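Local coordinates for phage-like element PBSX protein XkdM (Bacillus subtilis, PDB 2GUJ) that is of unestablished biochemical function but probably forms part of the tail tube of the defective phage PBSX, at residues N7-K12 and A90-Q95; G44-G49 and F134-V139; T60-K65 and E127-F132; F86-V91 and V104-V109. One frame throughout, in Å; residues are numbered along the deposited sequence.

Contact 1. Residues N7-K12 and A90-Q95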
loop_
_atom_site.group_PDB
_atom_site.type_symbol
_atom_site.label_atom_id
_atom_site.label_comp_id
_atom_site.label_asym_id
_atom_site.label_seq_id
_atom_site.Cartn_x
_atom_site.Cartn_y
_atom_site.Cartn_z
ATOM N N ASN B 7 -3.991 0.131 -12.752
ATOM C CA ASN B 7 -4.820 1.341 -12.728
ATOM C C ASN B 7 -4.105 2.342 -11.824
ATOM O O ASN B 7 -4.723 3.198 -11.193
ATOM C CB ASN B 7 -6.199 1.015 -12.146
ATOM C CG ASN B 7 -7.220 2.106 -12.409
ATOM O OD1 ASN B 7 -8.349 2.035 -11.931
ATOM N ND2 ASN B 7 -6.830 3.121 -13.176
ATOM N N THR B 8 -2.784 2.219 -11.785
ATOM C CA THR B 8 -1.927 3.046 -10.950
ATOM C C THR B 8 -1.632 4.416 -11.572
ATOM O O THR B 8 -2.113 4.727 -12.665
ATOM C CB THR B 8 -0.626 2.274 -10.671
ATOM O OG1 THR B 8 0.179 2.983 -9.727
ATOM C CG2 THR B 8 0.151 2.065 -11.965
ATOM N N ILE B 9 -0.846 5.224 -10.865
ATOM C CA ILE B 9 -0.482 6.575 -11.292
ATOM C C ILE B 9 0.628 7.056 -10.381
ATOM O O ILE B 9 0.493 6.989 -9.156
ATOM C CB ILE B 9 -1.627 7.568 -11.089
ATOM C CG1 ILE B 9 -1.135 8.997 -11.370
ATOM C CG2 ILE B 9 -2.119 7.473 -9.667
ATOM C CD1 ILE B 9 -2.164 10.075 -11.109
ATOM N N SER B 10 1.711 7.563 -10.954
ATOM C CA SER B 10 2.806 8.037 -10.129
ATOM C C SER B 10 3.594 9.125 -10.829
ATOM O O SER B 10 3.551 9.248 -12.048
ATOM C CB SER B 10 3.736 6.888 -9.805
ATOM O OG SER B 10 4.753 6.844 -10.774
ATOM N N GLY B 11 4.327 9.907 -10.049
ATOM C CA GLY B 11 5.114 10.969 -10.631
ATOM C C GLY B 11 6.347 11.352 -9.832
ATOM O O GLY B 11 6.354 11.307 -8.603
ATOM N N LYS B 12 7.398 11.733 -10.546
ATOM C CA LYS B 12 8.653 12.149 -9.932
ATOM C C LYS B 12 8.480 13.469 -9.176
ATOM O O LYS B 12 7.398 14.055 -9.160
ATOM C CB LYS B 12 9.722 12.319 -11.014
ATOM C CG LYS B 12 10.663 11.125 -11.226
ATOM C CD LYS B 12 11.937 11.295 -10.389
ATOM C CE LYS B 12 13.110 10.469 -10.900
ATOM N NZ LYS B 12 14.341 10.833 -10.155
ATOM N N ALA B 90 2.898 17.441 -8.450
ATOM C CA ALA B 90 4.164 16.935 -8.969
ATOM C C ALA B 90 4.226 16.831 -10.480
ATOM O O ALA B 90 3.339 17.301 -11.198
ATOM C CB ALA B 90 4.466 15.560 -8.357
ATOM N N VAL B 91 5.299 16.191 -10.937
ATOM C CA VAL B 91 5.544 15.973 -12.357
ATOM C C VAL B 91 5.283 14.515 -12.726
ATOM O O VAL B 91 5.934 13.611 -12.209
ATOM C CB VAL B 91 7.002 16.299 -12.738
ATOM C CG1 VAL B 91 7.290 15.762 -14.129
ATOM C CG2 VAL B 91 7.246 17.803 -12.688
ATOM N N LEU B 92 4.355 14.287 -13.646
ATOM C CA LEU B 92 4.021 12.930 -14.053
ATOM C C LEU B 92 5.210 12.137 -14.581
ATOM O O LEU B 92 6.072 12.683 -15.267
ATOM C CB LEU B 92 2.922 12.962 -15.107
ATOM C CG LEU B 92 2.256 11.611 -15.338
ATOM C CD1 LEU B 92 1.868 10.962 -14.019
ATOM C CD2 LEU B 92 1.043 11.824 -16.205
ATOM N N ASP B 93 5.254 10.848 -14.253
ATOM C CA ASP B 93 6.339 9.991 -14.712
ATOM C C ASP B 93 5.833 8.773 -15.479
ATOM O O ASP B 93 6.230 7.641 -15.198
ATOM C CB ASP B 93 7.220 9.531 -13.534
ATOM C CG ASP B 93 6.483 8.623 -12.553
ATOM O OD1 ASP B 93 5.458 8.019 -12.942
ATOM O OD2 ASP B 93 6.950 8.500 -11.395
ATOM N N ASP B 94 4.945 8.994 -16.438
ATOM C CA ASP B 94 4.443 7.883 -17.237
ATOM C C ASP B 94 5.489 7.694 -18.333
ATOM O O ASP B 94 5.712 8.586 -19.153
ATOM C CB ASP B 94 3.077 8.224 -17.852
ATOM C CG ASP B 94 2.307 6.981 -18.316
ATOM O OD1 ASP B 94 2.929 6.098 -18.948
ATOM O OD2 ASP B 94 1.083 6.898 -18.050
ATOM N N GLN B 95 6.152 6.545 -18.335
ATOM C CA GLN B 95 7.177 6.299 -19.339
ATOM C C GLN B 95 6.579 6.037 -20.714
ATOM O O GLN B 95 7.225 6.286 -21.731
ATOM C CB GLN B 95 8.066 5.128 -18.922
ATOM C CG GLN B 95 9.236 4.872 -19.863
ATOM C CD GLN B 95 9.965 6.149 -20.244
ATOM O OE1 GLN B 95 9.559 6.856 -21.170
ATOM N NE2 GLN B 95 11.037 6.462 -19.519
#

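Contact 2. Residues G44-G49 and F134-V139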
loop_
_atom_site.group_PDB
_atom_site.type_symbol
_atom_site.label_atom_id
_atom_site.label_comp_id
_atom_site.label_asym_id
_atom_site.label_seq_id
_atom_site.Cartn_x
_atom_site.Cartn_y
_atom_site.Cartn_z
ATOM N N GLY B 44 -8.993 6.518 -17.019
ATOM C CA GLY B 44 -8.908 6.771 -18.439
ATOM C C GLY B 44 -9.501 8.115 -18.792
ATOM O O GLY B 44 -8.834 8.951 -19.396
ATOM N N ARG B 45 -10.744 8.347 -18.387
ATOM C CA ARG B 45 -11.387 9.616 -18.704
ATOM C C ARG B 45 -11.383 10.659 -17.594
ATOM O O ARG B 45 -12.412 10.988 -17.016
ATOM C CB ARG B 45 -12.814 9.362 -19.190
ATOM C CG ARG B 45 -13.579 8.392 -18.349
ATOM C CD ARG B 45 -14.951 8.098 -18.921
ATOM N NE ARG B 45 -15.714 7.339 -17.941
ATOM C CZ ARG B 45 -15.914 7.751 -16.694
ATOM N NH1 ARG B 45 -15.413 8.916 -16.295
ATOM N NH2 ARG B 45 -16.582 6.988 -15.842
ATOM N N ARG B 46 -10.199 11.180 -17.317
ATOM C CA ARG B 46 -10.015 12.215 -16.312
ATOM C C ARG B 46 -8.732 12.874 -16.784
ATOM O O ARG B 46 -8.589 14.096 -16.749
ATOM C CB ARG B 46 -9.858 11.609 -14.907
ATOM C CG ARG B 46 -9.777 12.639 -13.771
ATOM C CD ARG B 46 -10.798 13.748 -13.941
ATOM N NE ARG B 46 -10.602 14.904 -13.053
ATOM C CZ ARG B 46 -10.947 14.950 -11.767
ATOM N NH1 ARG B 46 -11.500 13.900 -11.174
ATOM N NH2 ARG B 46 -10.799 16.073 -11.080
HETATM N N MSE B 47 -7.810 12.044 -17.252
HETATM C CA MSE B 47 -6.553 12.534 -17.790
HETATM C C MSE B 47 -6.934 13.179 -19.109
HETATM O O MSE B 47 -6.461 14.256 -19.465
HETATM C CB MSE B 47 -5.602 11.380 -18.090
HETATM C CG MSE B 47 -5.395 10.409 -16.958
HETATM SE SE MSE B 47 -3.685 9.577 -17.145
HETATM C CE MSE B 47 -4.137 7.725 -16.815
ATOM N N THR B 48 -7.791 12.479 -19.841
ATOM C CA THR B 48 -8.260 12.941 -21.132
ATOM C C THR B 48 -9.780 12.956 -21.129
ATOM O O THR B 48 -10.418 12.073 -21.710
ATOM C CB THR B 48 -7.749 12.022 -22.279
ATOM O OG1 THR B 48 -8.604 12.152 -23.421
ATOM C CG2 THR B 48 -7.723 10.561 -21.836
ATOM N N GLY B 49 -10.367 13.941 -20.455
ATOM C CA GLY B 49 -11.816 14.017 -20.440
ATOM C C GLY B 49 -12.519 14.623 -19.244
ATOM O O GLY B 49 -11.949 14.752 -18.162
ATOM N N PHE B 134 -5.849 10.969 -1.437
ATOM C CA PHE B 134 -6.340 12.103 -2.202
ATOM C C PHE B 134 -7.808 11.881 -2.511
ATOM O O PHE B 134 -8.282 10.761 -2.425
ATOM C CB PHE B 134 -5.555 12.237 -3.501
ATOM C CG PHE B 134 -5.662 11.044 -4.398
ATOM C CD1 PHE B 134 -4.995 9.859 -4.098
ATOM C CD2 PHE B 134 -6.427 11.113 -5.551
ATOM C CE1 PHE B 134 -5.088 8.766 -4.936
ATOM C CE2 PHE B 134 -6.532 10.035 -6.394
ATOM C CZ PHE B 134 -5.859 8.851 -6.089
ATOM N N GLU B 135 -8.526 12.942 -2.856
ATOM C CA GLU B 135 -9.947 12.823 -3.167
ATOM C C GLU B 135 -10.200 13.111 -4.632
ATOM O O GLU B 135 -11.336 13.066 -5.092
ATOM C CB GLU B 135 -10.768 13.792 -2.311
ATOM C CG GLU B 135 -11.606 13.131 -1.246
ATOM C CD GLU B 135 -10.792 12.195 -0.370
ATOM O OE1 GLU B 135 -10.604 11.024 -0.782
ATOM O OE2 GLU B 135 -10.340 12.631 0.723
ATOM N N ASP B 136 -9.138 13.427 -5.359
ATOM C CA ASP B 136 -9.252 13.703 -6.782
ATOM C C ASP B 136 -7.856 13.947 -7.340
ATOM O O ASP B 136 -6.984 14.461 -6.641
ATOM C CB ASP B 136 -10.133 14.923 -7.020
ATOM C CG ASP B 136 -10.406 15.144 -8.475
ATOM O OD1 ASP B 136 -9.469 14.950 -9.266
ATOM O OD2 ASP B 136 -11.537 15.514 -8.843
ATOM N N PHE B 137 -7.652 13.566 -8.595
ATOM C CA PHE B 137 -6.365 13.713 -9.251
ATOM C C PHE B 137 -6.542 14.504 -10.534
ATOM O O PHE B 137 -7.665 14.683 -10.989
ATOM C CB PHE B 137 -5.799 12.332 -9.535
ATOM C CG PHE B 137 -5.963 11.880 -10.947
ATOM C CD1 PHE B 137 -4.959 12.120 -11.873
ATOM C CD2 PHE B 137 -7.097 11.189 -11.349
ATOM C CE1 PHE B 137 -5.068 11.671 -13.180
ATOM C CE2 PHE B 137 -7.218 10.738 -12.654
ATOM C CZ PHE B 137 -6.197 10.981 -13.572
ATOM N N ASP B 138 -5.444 14.952 -11.138
ATOM C CA ASP B 138 -5.561 15.779 -12.336
ATOM C C ASP B 138 -4.243 15.919 -13.119
ATOM O O ASP B 138 -3.158 15.816 -12.553
ATOM C CB ASP B 138 -6.041 17.169 -11.894
ATOM C CG ASP B 138 -6.533 18.016 -13.033
ATOM O OD1 ASP B 138 -5.863 18.046 -14.088
ATOM O OD2 ASP B 138 -7.586 18.667 -12.855
ATOM N N VAL B 139 -4.337 16.178 -14.417
ATOM C CA VAL B 139 -3.156 16.358 -15.252
ATOM C C VAL B 139 -3.479 17.553 -16.127
ATOM O O VAL B 139 -3.645 17.423 -17.332
ATOM C CB VAL B 139 -2.915 15.129 -16.131
ATOM C CG1 VAL B 139 -1.664 15.318 -16.954
ATOM C CG2 VAL B 139 -2.816 13.889 -15.256
#

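Contact 3. Residues T60-K65 and E127-F132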
loop_
_atom_site.group_PDB
_atom_site.type_symbol
_atom_site.label_atom_id
_atom_site.label_comp_id
_atom_site.label_asym_id
_atom_site.label_seq_id
_atom_site.Cartn_x
_atom_site.Cartn_y
_atom_site.Cartn_z
ATOM N N THR B 60 0.646 6.312 -1.799
ATOM C CA THR B 60 1.827 6.332 -0.969
ATOM C C THR B 60 2.845 7.260 -1.606
ATOM O O THR B 60 2.822 7.493 -2.815
ATOM C CB THR B 60 2.425 4.919 -0.849
ATOM O OG1 THR B 60 3.856 5.007 -0.742
ATOM C CG2 THR B 60 2.052 4.078 -2.061
ATOM N N ALA B 61 3.734 7.801 -0.792
ATOM C CA ALA B 61 4.739 8.692 -1.314
ATOM C C ALA B 61 5.813 8.865 -0.275
ATOM O O ALA B 61 5.573 8.638 0.910
ATOM C CB ALA B 61 4.117 10.015 -1.638
ATOM N N THR B 62 6.998 9.263 -0.714
ATOM C CA THR B 62 8.109 9.473 0.202
ATOM C C THR B 62 8.610 10.903 0.122
ATOM O O THR B 62 8.755 11.462 -0.965
ATOM C CB THR B 62 9.284 8.514 -0.100
ATOM O OG1 THR B 62 9.422 8.342 -1.518
ATOM C CG2 THR B 62 9.043 7.170 0.564
ATOM N N PHE B 63 8.876 11.500 1.274
ATOM C CA PHE B 63 9.353 12.866 1.287
ATOM C C PHE B 63 10.865 12.958 1.152
ATOM O O PHE B 63 11.599 12.049 1.551
ATOM C CB PHE B 63 8.886 13.571 2.560
ATOM C CG PHE B 63 7.387 13.695 2.675
ATOM C CD1 PHE B 63 6.591 12.571 2.906
ATOM C CD2 PHE B 63 6.772 14.940 2.562
ATOM C CE1 PHE B 63 5.202 12.685 3.027
ATOM C CE2 PHE B 63 5.386 15.063 2.682
ATOM C CZ PHE B 63 4.599 13.928 2.916
ATOM N N TYR B 64 11.308 14.064 0.559
ATOM C CA TYR B 64 12.725 14.347 0.339
ATOM C C TYR B 64 13.314 15.059 1.558
ATOM O O TYR B 64 14.147 14.500 2.262
ATOM C CB TYR B 64 12.892 15.186 -0.950
ATOM C CG TYR B 64 14.098 16.118 -0.995
ATOM C CD1 TYR B 64 15.399 15.638 -0.798
ATOM C CD2 TYR B 64 13.928 17.488 -1.213
ATOM C CE1 TYR B 64 16.497 16.507 -0.812
ATOM C CE2 TYR B 64 15.016 18.358 -1.228
ATOM C CZ TYR B 64 16.294 17.869 -1.025
ATOM O OH TYR B 64 17.352 18.752 -1.013
ATOM N N LYS B 65 12.877 16.285 1.816
ATOM C CA LYS B 65 13.382 17.028 2.972
ATOM C C LYS B 65 12.222 17.373 3.904
ATOM O O LYS B 65 11.065 17.374 3.484
ATOM C CB LYS B 65 14.077 18.323 2.520
ATOM C CG LYS B 65 13.217 19.203 1.608
ATOM C CD LYS B 65 13.741 20.635 1.517
ATOM C CE LYS B 65 15.158 20.695 0.956
ATOM N NZ LYS B 65 15.644 22.096 0.775
ATOM N N GLU B 127 8.936 4.294 8.734
ATOM C CA GLU B 127 9.647 4.381 7.462
ATOM C C GLU B 127 9.359 5.693 6.736
ATOM O O GLU B 127 8.653 6.551 7.263
ATOM C CB GLU B 127 9.262 3.215 6.548
ATOM C CG GLU B 127 9.812 1.856 6.958
ATOM C CD GLU B 127 9.667 0.824 5.851
ATOM O OE1 GLU B 127 8.523 0.404 5.565
ATOM O OE2 GLU B 127 10.698 0.450 5.255
ATOM N N GLU B 128 9.893 5.841 5.522
ATOM C CA GLU B 128 9.698 7.061 4.739
ATOM C C GLU B 128 8.480 7.027 3.828
ATOM O O GLU B 128 7.981 8.073 3.412
ATOM C CB GLU B 128 10.933 7.360 3.889
ATOM C CG GLU B 128 12.194 7.512 4.687
ATOM C CD GLU B 128 13.169 8.450 4.023
ATOM O OE1 GLU B 128 13.530 8.221 2.851
ATOM O OE2 GLU B 128 13.575 9.429 4.675
ATOM N N GLU B 129 8.006 5.832 3.500
ATOM C CA GLU B 129 6.841 5.713 2.634
ATOM C C GLU B 129 5.599 6.020 3.423
ATOM O O GLU B 129 5.120 5.188 4.188
ATOM C CB GLU B 129 6.733 4.307 2.049
ATOM C CG GLU B 129 7.773 4.015 0.986
ATOM C CD GLU B 129 7.557 2.687 0.327
ATOM O OE1 GLU B 129 6.536 2.535 -0.376
ATOM O OE2 GLU B 129 8.403 1.793 0.516
ATOM N N VAL B 130 5.060 7.210 3.231
ATOM C CA VAL B 130 3.880 7.552 3.977
ATOM C C VAL B 130 2.622 7.393 3.173
ATOM O O VAL B 130 2.582 7.733 1.992
ATOM C CB VAL B 130 3.950 8.961 4.491
ATOM C CG1 VAL B 130 2.908 9.149 5.574
ATOM C CG2 VAL B 130 5.350 9.231 5.005
ATOM N N PRO B 131 1.579 6.838 3.806
ATOM C CA PRO B 131 0.281 6.619 3.154
ATOM C C PRO B 131 -0.482 7.925 3.124
ATOM O O PRO B 131 -0.185 8.825 3.903
ATOM C CB PRO B 131 -0.395 5.583 4.055
ATOM C CG PRO B 131 0.788 4.866 4.711
ATOM C CD PRO B 131 1.686 6.034 5.038
ATOM N N PHE B 132 -1.452 8.047 2.231
ATOM C CA PHE B 132 -2.234 9.271 2.169
ATOM C C PHE B 132 -3.427 9.005 1.298
ATOM O O PHE B 132 -3.447 8.007 0.590
ATOM C CB PHE B 132 -1.384 10.419 1.615
ATOM C CG PHE B 132 -1.106 10.320 0.145
ATOM C CD1 PHE B 132 -2.123 10.527 -0.784
ATOM C CD2 PHE B 132 0.175 10.029 -0.317
ATOM C CE1 PHE B 132 -1.875 10.442 -2.149
ATOM C CE2 PHE B 132 0.434 9.942 -1.690
ATOM C CZ PHE B 132 -0.596 10.151 -2.608
#

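Contact 4. Residues F86-V91 and V104-V109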
loop_
_atom_site.group_PDB
_atom_site.type_symbol
_atom_site.label_atom_id
_atom_site.label_comp_id
_atom_site.label_asym_id
_atom_site.label_seq_id
_atom_site.Cartn_x
_atom_site.Cartn_y
_atom_site.Cartn_z
ATOM N N PHE B 86 -3.783 18.789 2.033
ATOM C CA PHE B 86 -2.752 19.436 1.241
ATOM C C PHE B 86 -3.019 19.111 -0.232
ATOM O O PHE B 86 -3.755 18.169 -0.551
ATOM C CB PHE B 86 -1.358 18.927 1.621
ATOM C CG PHE B 86 -1.251 18.405 3.024
ATOM C CD1 PHE B 86 -2.086 17.385 3.468
ATOM C CD2 PHE B 86 -0.276 18.891 3.886
ATOM C CE1 PHE B 86 -1.949 16.844 4.750
ATOM C CE2 PHE B 86 -0.126 18.357 5.172
ATOM C CZ PHE B 86 -0.968 17.331 5.605
ATOM N N THR B 87 -2.443 19.907 -1.124
ATOM C CA THR B 87 -2.595 19.693 -2.555
ATOM C C THR B 87 -1.221 19.335 -3.097
ATOM O O THR B 87 -0.327 20.181 -3.142
ATOM C CB THR B 87 -3.091 20.956 -3.245
ATOM O OG1 THR B 87 -4.488 21.106 -2.973
ATOM C CG2 THR B 87 -2.834 20.894 -4.756
ATOM N N LEU B 88 -1.059 18.084 -3.515
ATOM C CA LEU B 88 0.224 17.617 -4.015
ATOM C C LEU B 88 0.365 17.822 -5.518
ATOM O O LEU B 88 -0.282 17.137 -6.316
ATOM C CB LEU B 88 0.413 16.137 -3.638
ATOM C CG LEU B 88 1.802 15.606 -4.012
ATOM C CD1 LEU B 88 2.083 14.249 -3.367
ATOM C CD2 LEU B 88 1.894 15.513 -5.527
ATOM N N GLN B 89 1.245 18.734 -5.911
ATOM C CA GLN B 89 1.419 19.012 -7.331
ATOM C C GLN B 89 2.801 18.633 -7.864
ATOM O O GLN B 89 3.747 19.409 -7.763
ATOM C CB GLN B 89 1.132 20.485 -7.604
ATOM C CG GLN B 89 0.881 20.773 -9.060
ATOM C CD GLN B 89 0.390 22.181 -9.290
ATOM O OE1 GLN B 89 0.179 22.600 -10.434
ATOM N NE2 GLN B 89 0.200 22.926 -8.203
ATOM N N ALA B 90 2.898 17.441 -8.450
ATOM C CA ALA B 90 4.164 16.935 -8.969
ATOM C C ALA B 90 4.226 16.831 -10.480
ATOM O O ALA B 90 3.339 17.301 -11.198
ATOM C CB ALA B 90 4.466 15.560 -8.357
ATOM N N VAL B 91 5.299 16.191 -10.937
ATOM C CA VAL B 91 5.544 15.973 -12.357
ATOM C C VAL B 91 5.283 14.515 -12.726
ATOM O O VAL B 91 5.934 13.611 -12.209
ATOM C CB VAL B 91 7.002 16.299 -12.738
ATOM C CG1 VAL B 91 7.290 15.762 -14.129
ATOM C CG2 VAL B 91 7.246 17.803 -12.688
ATOM N N VAL B 104 0.905 16.765 -12.548
ATOM C CA VAL B 104 -0.173 16.019 -11.934
ATOM C C VAL B 104 -0.463 16.644 -10.595
ATOM O O VAL B 104 0.452 16.858 -9.804
ATOM C CB VAL B 104 0.252 14.592 -11.654
ATOM C CG1 VAL B 104 -0.951 13.742 -11.340
ATOM C CG2 VAL B 104 1.017 14.061 -12.828
ATOM N N THR B 105 -1.715 16.967 -10.328
ATOM C CA THR B 105 -2.015 17.500 -9.019
ATOM C C THR B 105 -2.904 16.456 -8.365
ATOM O O THR B 105 -3.583 15.696 -9.056
ATOM C CB THR B 105 -2.753 18.828 -9.096
ATOM O OG1 THR B 105 -4.151 18.579 -9.256
ATOM C CG2 THR B 105 -2.233 19.665 -10.267
ATOM N N LEU B 106 -2.872 16.382 -7.042
ATOM C CA LEU B 106 -3.705 15.431 -6.315
ATOM C C LEU B 106 -4.503 16.228 -5.330
ATOM O O LEU B 106 -4.025 16.553 -4.240
ATOM C CB LEU B 106 -2.864 14.401 -5.565
ATOM C CG LEU B 106 -2.359 13.243 -6.425
ATOM C CD1 LEU B 106 -3.530 12.614 -7.169
ATOM C CD2 LEU B 106 -1.343 13.747 -7.410
ATOM N N TYR B 107 -5.726 16.552 -5.711
ATOM C CA TYR B 107 -6.568 17.330 -4.831
ATOM C C TYR B 107 -6.885 16.573 -3.576
ATOM O O TYR B 107 -7.174 15.380 -3.603
ATOM C CB TYR B 107 -7.845 17.739 -5.543
ATOM C CG TYR B 107 -7.548 18.462 -6.823
ATOM C CD1 TYR B 107 -6.417 19.277 -6.940
ATOM C CD2 TYR B 107 -8.376 18.318 -7.929
ATOM C CE1 TYR B 107 -6.115 19.919 -8.128
ATOM C CE2 TYR B 107 -8.085 18.954 -9.125
ATOM C CZ TYR B 107 -6.948 19.752 -9.220
ATOM O OH TYR B 107 -6.625 20.330 -10.426
ATOM N N ASP B 108 -6.773 17.292 -2.474
ATOM C CA ASP B 108 -7.039 16.776 -1.155
ATOM C C ASP B 108 -6.305 15.531 -0.712
ATOM O O ASP B 108 -6.893 14.662 -0.067
ATOM C CB ASP B 108 -8.539 16.599 -0.970
ATOM C CG ASP B 108 -9.172 17.816 -0.349
ATOM O OD1 ASP B 108 -8.801 18.953 -0.724
ATOM O OD2 ASP B 108 -10.033 17.634 0.528
ATOM N N VAL B 109 -5.024 15.439 -1.062
ATOM C CA VAL B 109 -4.220 14.316 -0.605
ATOM C C VAL B 109 -4.277 14.554 0.900
ATOM O O VAL B 109 -4.375 15.703 1.328
ATOM C CB VAL B 109 -2.747 14.418 -1.071
ATOM C CG1 VAL B 109 -2.549 15.687 -1.887
ATOM C CG2 VAL B 109 -1.809 14.402 0.141
#

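Contact 1. Residues N7-K12 and A90-Q95
Asp93 turns its carboxylate toward Ser10 through a first torsion of 66°, which sets CG between the backbone N and the carbonyl carbon and brings the acid group back over the strand that carries the serine. The hydroxyl of Ser10 meets it there: OG of Ser10 donates to OD1 of Asp93 at 2.6 Å, on its syn lone pair. A second bond runs in the reverse sense, from N of Asp93 to O of Ser10 at 3.2 Å, and is fairly straight, 159° at the hydrogen. The two residues are thus joined twice, each giving once and accepting once.

The strands behind this clasp cross steeply and are not properly paired: their segments 9-11 and 90-92 make an angle of 118°. The chain turns a corner at Lys12, where strand 9-11 gives way to strand 14-18. Strand 9-11 bonds instead to strand 21-33, by Ile9 with Ala31 and Gly11 with Phe29, whereas 14-18 pairs with 86-92, and Ala90 bonds to Val104 on the far side. A curled antiparallel sheet with such a corner is consistent with the barrel expected of phage tail tube proteins.

At the corner, N of Val91 makes a weak bond of 3.5 Å to O of Lys12, and CB of Ala90 lies 3.4 Å from that same oxygen. On the apolar side, CD1 of Leu92 comes within 4.5 Å of CG1 of Ile9, a loose touch between two branched side chains.

Contact 2. Residues G44-G49 and F134-V139
Charge pairing comes first here, between Arg46 on the short helix 44-47 and Asp136 on strand 136-138. NH1 of Arg46 gives a weak, bent bond to OD2 of Asp136 at 2.8 Å. NH2 is modelled against the same oxygen, too close for its place to be trusted, so the pair is a salt bridge whose detail is uncertain. The guanidinium and carboxylate planes stand 89° apart, and the two groups meet crosswise instead of as a flat, two-pronged pair. Over one guanidinium face lies a further acceptor, O of Phe137, 3.3 Å above the plane near its centre; it makes no hydrogen bond with NH2.

Apolar packing uses the root of the same arginine. With CG anti to the backbone N (chi1 -175°) and a bend at chi2 (43°), the chain first runs against the Phe137 ring and then swings to the acid. CG of Arg46 sits 3.4 Å from CE2 of Phe137. Met47, a selenomethionine, touches the ring at its edge, its CG lying near the ring plane, 3.5 Å from CZ of Phe137. Phe137 is thus met by two successive residues of the helix.

In the fold, this joins a helical turn in the long connection after strand 21-33 to strand 136-138. That strand runs beside strand 103-109, where Asp138 is hydrogen-bonded to Tyr107 OH and Phe137 packs on Leu106; the side chain of Phe137 also touches Val33 of strand 21-33.

Contact 3. Residues T60-K65 and E127-F132
Ala61 and Val130 form an antiparallel hydrogen-bonded pair at the heart of this contact: N of Ala61 gives to O of Val130 at 3.0 Å, and N of Val130 returns a bond to O of Ala61 at 2.8 Å. Next to them Thr60 and Pro131 make a non-hydrogen-bonded pair, and CA of Thr60 adds a CH...O contact of 3.4 Å to O of Val130.

Side chains extend the pairing on both faces. On the face of Ala61 and Val130, CB of Ala61 lies at the edge of the Phe132 ring, 3.7 Å from CE2 of Phe132. Beside it, CG2 of Val130 meets CE1 of Phe63 at 4.0 Å. On the face of Thr60 and Pro131, CG2 of Thr62 rests 3.4 Å from CG of Glu129. At chi1 38° OG1 of Thr62 is hydrogen-bonded to O of Thr28, and the same rotation puts CG2 beside the backbone N, facing the glutamate.

The pair extends the curled antiparallel sheet, consistent with a phage tail tube protein. Strand 57-63 lies between strand 129-132 and strand 21-33, whose Ile26 and Phe29 pack on Ala61. Phe63 also meets the ring of Phe111, and Glu127 touches Glu30 of the second subunit.

Contact 4. Residues F86-V91 and V104-V109
Leu88 and Leu106 run alongside each other in the same direction, so that their CD2 methyls form neighbouring bumps, CD2 of Leu88 standing 4.1 Å from CD2 of Leu106. Next to them the hollow between the backbone of Phe86 and the root of Leu88 is filled by Val109, whose CG1 reaches to 3.5 Å from CB of Leu88. The Phe86 ring turns its edge to O of Val109, which lies in the ring plane, 3.6 Å from CD1 of Phe86. On the other face, the extended chain of Gln89, with CG anti to the backbone N (chi1 -163°), runs alongside Thr105, its CG against the threonine CG2 at 3.5 Å.

Between these two faces runs a beta hairpin with a flaw in its register. Ala90 and Val104 form a hydrogen-bonded pair with bonds in both directions, N of Ala90 to O of Val104 at 2.9 Å and N of Val104 to O of Ala90 at 2.8 Å. Leu88 and Leu106 follow suit, with one bond of 2.8 Å, N of Leu106 to O of Leu88, and a weak one in return. Between there and the pair Phe86 and Val109 one extra residue enters the second strand, a beta bulge, as Leu106 to Val109 fold into a type II turn. It is this turn that brings Val109 round to the leucine face.

Leu88 and Leu106 look toward strand 21-33, packing on Ile26 and Phe29. Phe86 leans on Phe70 and Met74 of helix 68-79 and sets its ring edge-to-face with Phe111, while strands 14-18 and 136-138 continue the sheet beyond the hairpin.

From the N terminus, contact 1 closes the first long loop, bringing residues 7-12 to the end of strand 86-92. Contacts 2 and 3 open within that loop, at 44-49 and 60-65, and close only beyond it, so both cross contact 1. Contact 4 is the short hairpin closure, within the span of contact 3, which in turn lies within that of contact 2. Contacts 1 and 4 share Ala90 and Val91. Contact 2 joins contact 4 through the pairing of strands 136-138 and 103-109, and touches contact 1 where Ile9 packs on Phe137. Phe132 and Val109 link contacts 3 and 4. Contacts 1, 3 and 4 lie on one curled antiparallel sheet, and contact 2 joins helix 44-47 to it.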